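Long-range contacts in putative nisin-resistance protein (Streptococcus agalactiae 515, PDB 4Y68), which probably confers resistance to the lantibiotic nisin as a lipoprotein peptidase of family S41 that recognises and cleaves the antibiotic peptide: residues Thr254-Glu258 and Ala269-Val275; Glu44-Ser50 and Thr185-Gly189. All coordinates share one frame; numbering follows the deposited sequence.

Interaction 1 (Thr254-Glu258 and Ala269-Val275); sequences TTVNE and ALTTGIV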
ATOM      1  N   THR A 254       5.656   6.389  -0.503  1.00 20.11           N
ATOM      2  CA  THR A 254       6.219   5.421  -1.412  1.00 19.11           C
ATOM      3  C   THR A 254       7.392   4.738  -0.713  1.00 23.17           C
ATOM      4  O   THR A 254       8.555   5.007  -1.000  1.00 22.80           O
ATOM      5  CB  THR A 254       6.656   6.074  -2.752  1.00 20.60           C
ATOM      6  OG1 THR A 254       7.272   7.348  -2.498  1.00 21.78           O
ATOM      7  CG2 THR A 254       5.430   6.305  -3.652  1.00 21.44           C
ATOM      8  N   THR A 255       7.063   3.870   0.241  1.00 21.90           N
ATOM      9  CA  THR A 255       8.021   2.908   0.760  1.00 21.87           C
ATOM     10  C   THR A 255       7.291   1.617   1.066  1.00 21.71           C
ATOM     11  O   THR A 255       6.095   1.621   1.389  1.00 20.73           O
ATOM     12  CB  THR A 255       8.757   3.408   2.024  1.00 20.12           C
ATOM     13  OG1 THR A 255       7.818   3.994   2.943  1.00 24.64           O
ATOM     14  CG2 THR A 255       9.813   4.438   1.645  1.00 21.98           C
ATOM     15  N   VAL A 256       8.009   0.506   0.957  1.00 20.96           N
ATOM     16  CA  VAL A 256       7.448  -0.777   1.355  1.00 18.54           C
ATOM     17  C   VAL A 256       7.512  -0.963   2.884  1.00 21.45           C
ATOM     18  O   VAL A 256       8.542  -0.700   3.521  1.00 20.76           O
ATOM     19  CB  VAL A 256       8.180  -1.919   0.628  1.00 22.45           C
ATOM     20  CG1 VAL A 256       7.911  -3.265   1.310  1.00 25.57           C
ATOM     21  CG2 VAL A 256       7.768  -1.946  -0.851  1.00 19.87           C
ATOM     22  N   ASN A 257       6.405  -1.380   3.484  1.00 18.76           N
ATOM     23  CA  ASN A 257       6.405  -1.786   4.888  1.00 18.70           C
ATOM     24  C   ASN A 257       6.289  -3.289   5.067  1.00 22.62           C
ATOM     25  O   ASN A 257       5.745  -3.995   4.209  1.00 22.04           O
ATOM     26  CB  ASN A 257       5.255  -1.138   5.661  1.00 21.93           C
ATOM     27  CG  ASN A 257       5.416   0.361   5.807  1.00 21.14           C
ATOM     28  OD1 ASN A 257       6.501   0.909   5.592  1.00 18.14           O
ATOM     29  ND2 ASN A 257       4.321   1.036   6.169  1.00 22.58           N
ATOM     30  N   GLU A 258       6.802  -3.766   6.193  1.00 22.34           N
ATOM     31  CA  GLU A 258       6.541  -5.124   6.641  1.00 21.65           C
ATOM     32  C   GLU A 258       5.800  -4.982   7.962  1.00 23.11           C
ATOM     33  O   GLU A 258       6.063  -4.046   8.723  1.00 23.24           O
ATOM     34  CB  GLU A 258       7.833  -5.928   6.787  1.00 20.84           C
ATOM     35  CG  GLU A 258       8.688  -5.951   5.503  1.00 22.60           C
ATOM     36  CD  GLU A 258      10.070  -6.604   5.685  1.00 29.00           C
ATOM     37  OE1 GLU A 258      10.425  -6.966   6.823  1.00 28.58           O
ATOM     38  OE2 GLU A 258      10.811  -6.750   4.681  1.00 31.60           O
ATOM     39  N   ALA A 269       3.821  -1.698  11.996  1.00 21.16           N
ATOM     40  CA  ALA A 269       4.050  -1.433  10.586  1.00 21.12           C
ATOM     41  C   ALA A 269       5.411  -0.767  10.398  1.00 20.06           C
ATOM     42  O   ALA A 269       5.579   0.397  10.724  1.00 21.15           O
ATOM     43  CB  ALA A 269       2.957  -0.549  10.021  1.00 18.24           C
ATOM     44  N   LEU A 270       6.363  -1.498   9.843  1.00 18.83           N
ATOM     45  CA  LEU A 270       7.762  -1.047   9.784  1.00 18.95           C
ATOM     46  C   LEU A 270       8.271  -0.853   8.351  1.00 19.52           C
ATOM     47  O   LEU A 270       8.149  -1.755   7.520  1.00 22.67           O
ATOM     48  CB  LEU A 270       8.660  -2.057  10.518  1.00 18.68           C
ATOM     49  CG  LEU A 270      10.148  -1.739  10.636  1.00 21.96           C
ATOM     50  CD1 LEU A 270      10.336  -0.367  11.286  1.00 20.08           C
ATOM     51  CD2 LEU A 270      10.851  -2.806  11.468  1.00 17.90           C
ATOM     52  N   THR A 271       8.863   0.305   8.064  1.00 20.11           N
ATOM     53  CA  THR A 271       9.334   0.580   6.712  1.00 17.33           C
ATOM     54  C   THR A 271      10.661  -0.114   6.467  1.00 20.48           C
ATOM     55  O   THR A 271      11.598   0.030   7.256  1.00 23.47           O
ATOM     56  CB  THR A 271       9.472   2.086   6.478  1.00 18.77           C
ATOM     57  OG1 THR A 271       8.206   2.709   6.723  1.00 20.62           O
ATOM     58  CG2 THR A 271       9.917   2.370   5.061  1.00 18.78           C
ATOM     59  N   THR A 272      10.750  -0.882   5.392  1.00 20.93           N
ATOM     60  CA  THR A 272      11.924  -1.727   5.190  1.00 22.34           C
ATOM     61  C   THR A 272      12.504  -1.605   3.789  1.00 21.99           C
ATOM     62  O   THR A 272      13.575  -2.111   3.517  1.00 23.92           O
ATOM     63  CB  THR A 272      11.581  -3.195   5.450  1.00 21.14           C
ATOM     64  OG1 THR A 272      10.548  -3.593   4.540  1.00 24.81           O
ATOM     65  CG2 THR A 272      11.072  -3.365   6.871  1.00 19.98           C
ATOM     66  N   GLY A 273      11.793  -0.918   2.907  1.00 19.01           N
ATOM     67  CA  GLY A 273      12.188  -0.861   1.514  1.00 22.97           C
ATOM     68  C   GLY A 273      11.981   0.485   0.831  1.00 24.01           C
ATOM     69  O   GLY A 273      10.921   1.111   0.936  1.00 20.96           O
ATOM     70  N   ILE A 274      13.035   0.939   0.171  1.00 20.59           N
ATOM     71  CA  ILE A 274      12.976   2.050  -0.763  1.00 23.22           C
ATOM     72  C   ILE A 274      12.467   1.482  -2.060  1.00 21.95           C
ATOM     73  O   ILE A 274      12.617   0.282  -2.294  1.00 26.45           O
ATOM     74  CB  ILE A 274      14.361   2.705  -0.954  1.00 26.03           C
ATOM     75  CG1 ILE A 274      14.572   3.747   0.128  1.00 26.79           C
ATOM     76  CG2 ILE A 274      14.472   3.387  -2.301  1.00 35.02           C
ATOM     77  CD1 ILE A 274      14.707   3.156   1.440  1.00 32.60           C
ATOM     78  N   VAL A 275      11.882   2.320  -2.908  1.00 23.98           N
ATOM     79  CA  VAL A 275      11.122   1.834  -4.057  1.00 20.83           C
ATOM     80  C   VAL A 275      11.611   2.429  -5.390  1.00 22.77           C
ATOM     81  O   VAL A 275      12.030   3.589  -5.459  1.00 20.62           O
ATOM     82  CB  VAL A 275       9.616   2.145  -3.855  1.00 22.01           C
ATOM     83  CG1 VAL A 275       8.868   2.126  -5.162  1.00 25.18           C
ATOM     84  CG2 VAL A 275       8.980   1.145  -2.871  1.00 25.27           C
TER
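Val256 meets two residues of the opposite strand at once. Val256 O takes a nearly straight bond from Thr272 N at 2.9 Å and a weaker one from Gly273 N, while Val256 N returns a bond to Gly273 O. Past this point the pairing has slipped by a residue: Asn257 faces Thr271, then Glu258 and Leu270 exchange backbone bonds, Glu258 N to Leu270 O and Leu270 N to Glu258 O, both 2.8 Å. Asn257 CG stands anti to the carbonyl carbon (chi1 -68°), which brings OD1 to the hydroxyl of Thr271 on the same face. Thr271 OG1 donates to Asn257 OD1 at 2.7 Å, 28° out of the amide plane, and Thr271 CG2 presses on Thr255 CB. Glu258 and Val256 lie on the other face: the extended glutamate crosses Thr272, with Glu258 CG 3.2 Å from Thr272 OG1, and Val256 CG2 touches Val275 CG2. Farther out, His90 O takes a bond from Asn257 ND2 and helps fix the amide; Thr255 OG1 pairs with His90 and Asn285, and Glu258 forms a salt bridge with Arg46. Thr272 and Gly273 set against Val256 make a classic beta bulge, here in the antiparallel hairpin of strands 256-261 and 267-276 within the peptidase S41 region.

Interaction 2 (Glu44-Ser50 and Thr185-Gly189); sequences EQRGLYS and TDKYG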
ATOM      1  N   GLU A  44      15.275  -2.015  14.812  1.00 22.32           N
ATOM      2  CA  GLU A  44      16.693  -2.048  14.496  1.00 24.10           C
ATOM      3  C   GLU A  44      16.996  -3.074  13.381  1.00 23.83           C
ATOM      4  O   GLU A  44      17.829  -2.829  12.493  1.00 23.06           O
ATOM      5  CB  GLU A  44      17.538  -2.342  15.752  1.00 25.85           C
ATOM      6  CG  GLU A  44      19.019  -2.465  15.436  1.00 27.42           C
ATOM      7  CD  GLU A  44      19.974  -1.991  16.550  1.00 41.39           C
ATOM      8  OE1 GLU A  44      19.585  -1.238  17.490  1.00 36.53           O
ATOM      9  OE2 GLU A  44      21.160  -2.372  16.461  1.00 54.96           O
ATOM     10  N   GLN A  45      16.308  -4.206  13.401  1.00 22.74           N
ATOM     11  CA  GLN A  45      16.627  -5.284  12.457  1.00 20.41           C
ATOM     12  C   GLN A  45      16.253  -4.940  11.001  1.00 24.17           C
ATOM     13  O   GLN A  45      16.939  -5.368  10.066  1.00 24.52           O
ATOM     14  CB  GLN A  45      15.936  -6.599  12.892  1.00 21.15           C
ATOM     15  CG  GLN A  45      16.071  -7.777  11.881  1.00 32.68           C
ATOM     16  CD  GLN A  45      15.228  -9.036  12.237  1.00 41.09           C
ATOM     17  OE1 GLN A  45      13.996  -8.987  12.308  1.00 37.68           O
ATOM     18  NE2 GLN A  45      15.909 -10.161  12.456  1.00 44.86           N
ATOM     19  N   ARG A  46      15.184  -4.170  10.790  1.00 22.56           N
ATOM     20  CA  ARG A  46      14.657  -4.013   9.425  1.00 25.69           C
ATOM     21  C   ARG A  46      14.367  -2.570   8.996  1.00 21.52           C
ATOM     22  O   ARG A  46      14.250  -2.294   7.796  1.00 21.11           O
ATOM     23  CB  ARG A  46      13.376  -4.843   9.257  1.00 23.13           C
ATOM     24  CG  ARG A  46      13.533  -6.365   9.397  1.00 24.82           C
ATOM     25  CD  ARG A  46      14.325  -6.974   8.218  1.00 29.29           C
ATOM     26  NE  ARG A  46      13.715  -6.689   6.909  1.00 31.24           N
ATOM     27  CZ  ARG A  46      14.383  -6.657   5.754  1.00 30.21           C
ATOM     28  NH1 ARG A  46      15.698  -6.878   5.739  1.00 28.39           N
ATOM     29  NH2 ARG A  46      13.743  -6.385   4.613  1.00 26.65           N
ATOM     30  N   GLY A  47      14.239  -1.662   9.960  1.00 20.99           N
ATOM     31  CA  GLY A  47      13.919  -0.271   9.661  1.00 18.72           C
ATOM     32  C   GLY A  47      15.002   0.370   8.814  1.00 21.90           C
ATOM     33  O   GLY A  47      16.182   0.082   9.004  1.00 21.91           O
ATOM     34  N   LEU A  48      14.620   1.240   7.884  1.00 21.08           N
ATOM     35  CA  LEU A  48      15.596   1.833   6.963  1.00 26.39           C
ATOM     36  C   LEU A  48      16.661   2.697   7.632  1.00 26.13           C
ATOM     37  O   LEU A  48      17.790   2.749   7.151  1.00 23.13           O
ATOM     38  CB  LEU A  48      14.890   2.675   5.902  1.00 24.73           C
ATOM     39  CG  LEU A  48      14.133   1.883   4.837  1.00 24.75           C
ATOM     40  CD1 LEU A  48      13.332   2.845   4.011  1.00 24.56           C
ATOM     41  CD2 LEU A  48      15.124   1.124   3.952  1.00 26.28           C
ATOM     42  N   TYR A  49      16.285   3.351   8.736  1.00 23.33           N
ATOM     43  CA  TYR A  49      17.047   4.438   9.341  1.00 24.55           C
ATOM     44  C   TYR A  49      17.582   4.109  10.736  1.00 28.23           C
ATOM     45  O   TYR A  49      18.145   4.967  11.408  1.00 28.56           O
ATOM     46  CB  TYR A  49      16.169   5.693   9.426  1.00 22.50           C
ATOM     47  CG  TYR A  49      15.502   5.990   8.120  1.00 24.72           C
ATOM     48  CD1 TYR A  49      14.131   5.866   7.974  1.00 22.21           C
ATOM     49  CD2 TYR A  49      16.260   6.369   7.004  1.00 26.93           C
ATOM     50  CE1 TYR A  49      13.515   6.133   6.747  1.00 27.27           C
ATOM     51  CE2 TYR A  49      15.663   6.630   5.782  1.00 24.09           C
ATOM     52  CZ  TYR A  49      14.289   6.512   5.664  1.00 23.11           C
ATOM     53  OH  TYR A  49      13.706   6.766   4.462  1.00 25.82           O
ATOM     54  N   SER A  50      17.423   2.861  11.155  1.00 25.87           N
ATOM     55  CA  SER A  50      17.662   2.502  12.538  1.00 23.55           C
ATOM     56  C   SER A  50      19.105   2.055  12.761  1.00 25.10           C
ATOM     57  O   SER A  50      19.362   0.923  13.160  1.00 24.78           O
ATOM     58  CB  SER A  50      16.678   1.410  12.946  1.00 21.87           C
ATOM     59  OG  SER A  50      16.757   0.321  12.041  1.00 24.83           O
ATOM     60  N   THR A 185      14.334  -2.049  -2.325  1.00 23.80           N
ATOM     61  CA  THR A 185      15.635  -2.408  -1.755  1.00 25.92           C
ATOM     62  C   THR A 185      15.665  -2.188  -0.247  1.00 22.55           C
ATOM     63  O   THR A 185      15.225  -1.140   0.211  1.00 22.67           O
ATOM     64  CB  THR A 185      16.755  -1.566  -2.408  1.00 26.51           C
ATOM     65  OG1 THR A 185      16.691  -1.726  -3.827  1.00 26.17           O
ATOM     66  CG2 THR A 185      18.155  -1.963  -1.871  1.00 26.14           C
ATOM     67  N   ASP A 186      16.187  -3.145   0.523  1.00 23.19           N
ATOM     68  CA  ASP A 186      16.195  -2.986   1.987  1.00 24.37           C
ATOM     69  C   ASP A 186      17.465  -2.297   2.508  1.00 24.67           C
ATOM     70  O   ASP A 186      18.334  -1.917   1.733  1.00 25.65           O
ATOM     71  CB  ASP A 186      15.997  -4.337   2.698  1.00 23.84           C
ATOM     72  CG  ASP A 186      17.167  -5.307   2.538  1.00 27.28           C
ATOM     73  OD1 ASP A 186      18.294  -4.932   2.135  1.00 27.96           O
ATOM     74  OD2 ASP A 186      16.940  -6.492   2.857  1.00 33.03           O
ATOM     75  N   LYS A 187      17.572  -2.143   3.821  1.00 26.92           N
ATOM     76  CA  LYS A 187      18.730  -1.452   4.408  1.00 30.35           C
ATOM     77  C   LYS A 187      20.039  -2.202   4.162  1.00 27.49           C
ATOM     78  O   LYS A 187      21.107  -1.601   4.209  1.00 32.58           O
ATOM     79  CB  LYS A 187      18.530  -1.238   5.918  1.00 31.01           C
ATOM     80  CG  LYS A 187      18.528  -2.530   6.707  1.00 29.60           C
ATOM     81  CD  LYS A 187      18.070  -2.340   8.167  1.00 27.14           C
ATOM     82  CE  LYS A 187      18.985  -1.410   8.940  1.00 26.83           C
ATOM     83  NZ  LYS A 187      18.425  -1.119  10.317  1.00 25.29           N
ATOM     84  N   TYR A 188      19.968  -3.505   3.883  1.00 26.97           N
ATOM     85  CA  TYR A 188      21.179  -4.285   3.627  1.00 23.43           C
ATOM     86  C   TYR A 188      21.555  -4.288   2.138  1.00 27.49           C
ATOM     87  O   TYR A 188      22.492  -4.958   1.715  1.00 27.18           O
ATOM     88  CB  TYR A 188      21.012  -5.711   4.175  1.00 22.90           C
ATOM     89  CG  TYR A 188      20.671  -5.668   5.655  1.00 28.29           C
ATOM     90  CD1 TYR A 188      21.661  -5.420   6.615  1.00 28.18           C
ATOM     91  CD2 TYR A 188      19.363  -5.812   6.090  1.00 22.32           C
ATOM     92  CE1 TYR A 188      21.348  -5.347   7.984  1.00 24.80           C
ATOM     93  CE2 TYR A 188      19.039  -5.727   7.442  1.00 25.03           C
ATOM     94  CZ  TYR A 188      20.033  -5.502   8.391  1.00 29.78           C
ATOM     95  OH  TYR A 188      19.707  -5.406   9.740  1.00 25.28           O
ATOM     96  N   GLY A 189      20.838  -3.502   1.345  1.00 27.56           N
ATOM     97  CA  GLY A 189      21.134  -3.421  -0.073  1.00 27.53           C
ATOM     98  C   GLY A 189      20.588  -4.571  -0.904  1.00 26.28           C
ATOM     99  O   GLY A 189      20.947  -4.701  -2.057  1.00 27.72           O
TER
HETATM  100  O   HOH W   1      20.787  -4.087  11.822  1.00 33.60           O
HETATM  101  O   HOH W   2      15.487  -3.002   5.449  1.00 28.58           O
HETATM  102  O   HOH W   3      13.666  -6.656   1.705  1.00 35.13           O
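Lys187 reaches the end of helix 32-46 by leaving its backbone with CG between N and the carbonyl carbon (chi1 67°) and bending once more at chi3 (-62°), which carries NZ in among the carbonyls of 44-50. There Lys187 NZ donates to Glu44 O at 2.8 Å. A second bond runs from Lys187 NZ to Gly47 O at 2.9 Å, in the carbonyl plane. Ser50 OG, 2.8 Å from Lys187 NZ, is also hydrogen-bonded to Val43 O. CD and CE of the lysine run alongside Gly47 O. Arg46 folds back through bends at chi2 and chi3, bringing Arg46 NH1 to Asp186 OD2 in a salt bridge of 3.2 Å. The oxygen lies in the guanidinium plane, yet the nitrogen stands above the carboxylate plane, the two groups being turned 69° apart. Asn190 also binds this carboxylate oxygen, while the carboxylate of Glu258 holds the arginine's other terminal nitrogen. Tyr188 passes its ring edge along Gln45 O, and Tyr188 OH donates to Gln45 O at 2.8 Å. One water joins Arg46 O to Lys187 N, and another links Tyr188 OH to Glu44 O. Asp186 to Gly189 form a type I beta turn in the loop of the antiparallel hairpin 180-185/191-195. Its Lys187 and Tyr188 side chains bind carbonyls at the C-terminal end of helix 32-46, where the helix dipole would probably favour a lysine ammonium.

How the interactions relate
Strand 267-276 is the element common to both places: it is one half of the hairpin in interaction 1, and it also pairs with strand 180-185, which leads into the turn of interaction 2. Ile274 O probably bonds to Thr185 N, and Arg46 is shared between a carboxylate from each contact, Glu258 in interaction 1 and Asp186 in interaction 2. The centres of interaction 1 and interaction 2 lie about 9 Å apart. Interaction 1 is buried nearer the middle of the chain and relies on backbone ladder bonds, mostly short side chains and one long glutamate. Interaction 2 is partly buried, farther out, and relies on long charged or aromatic side chains, helix-end carbonyls and bridging waters.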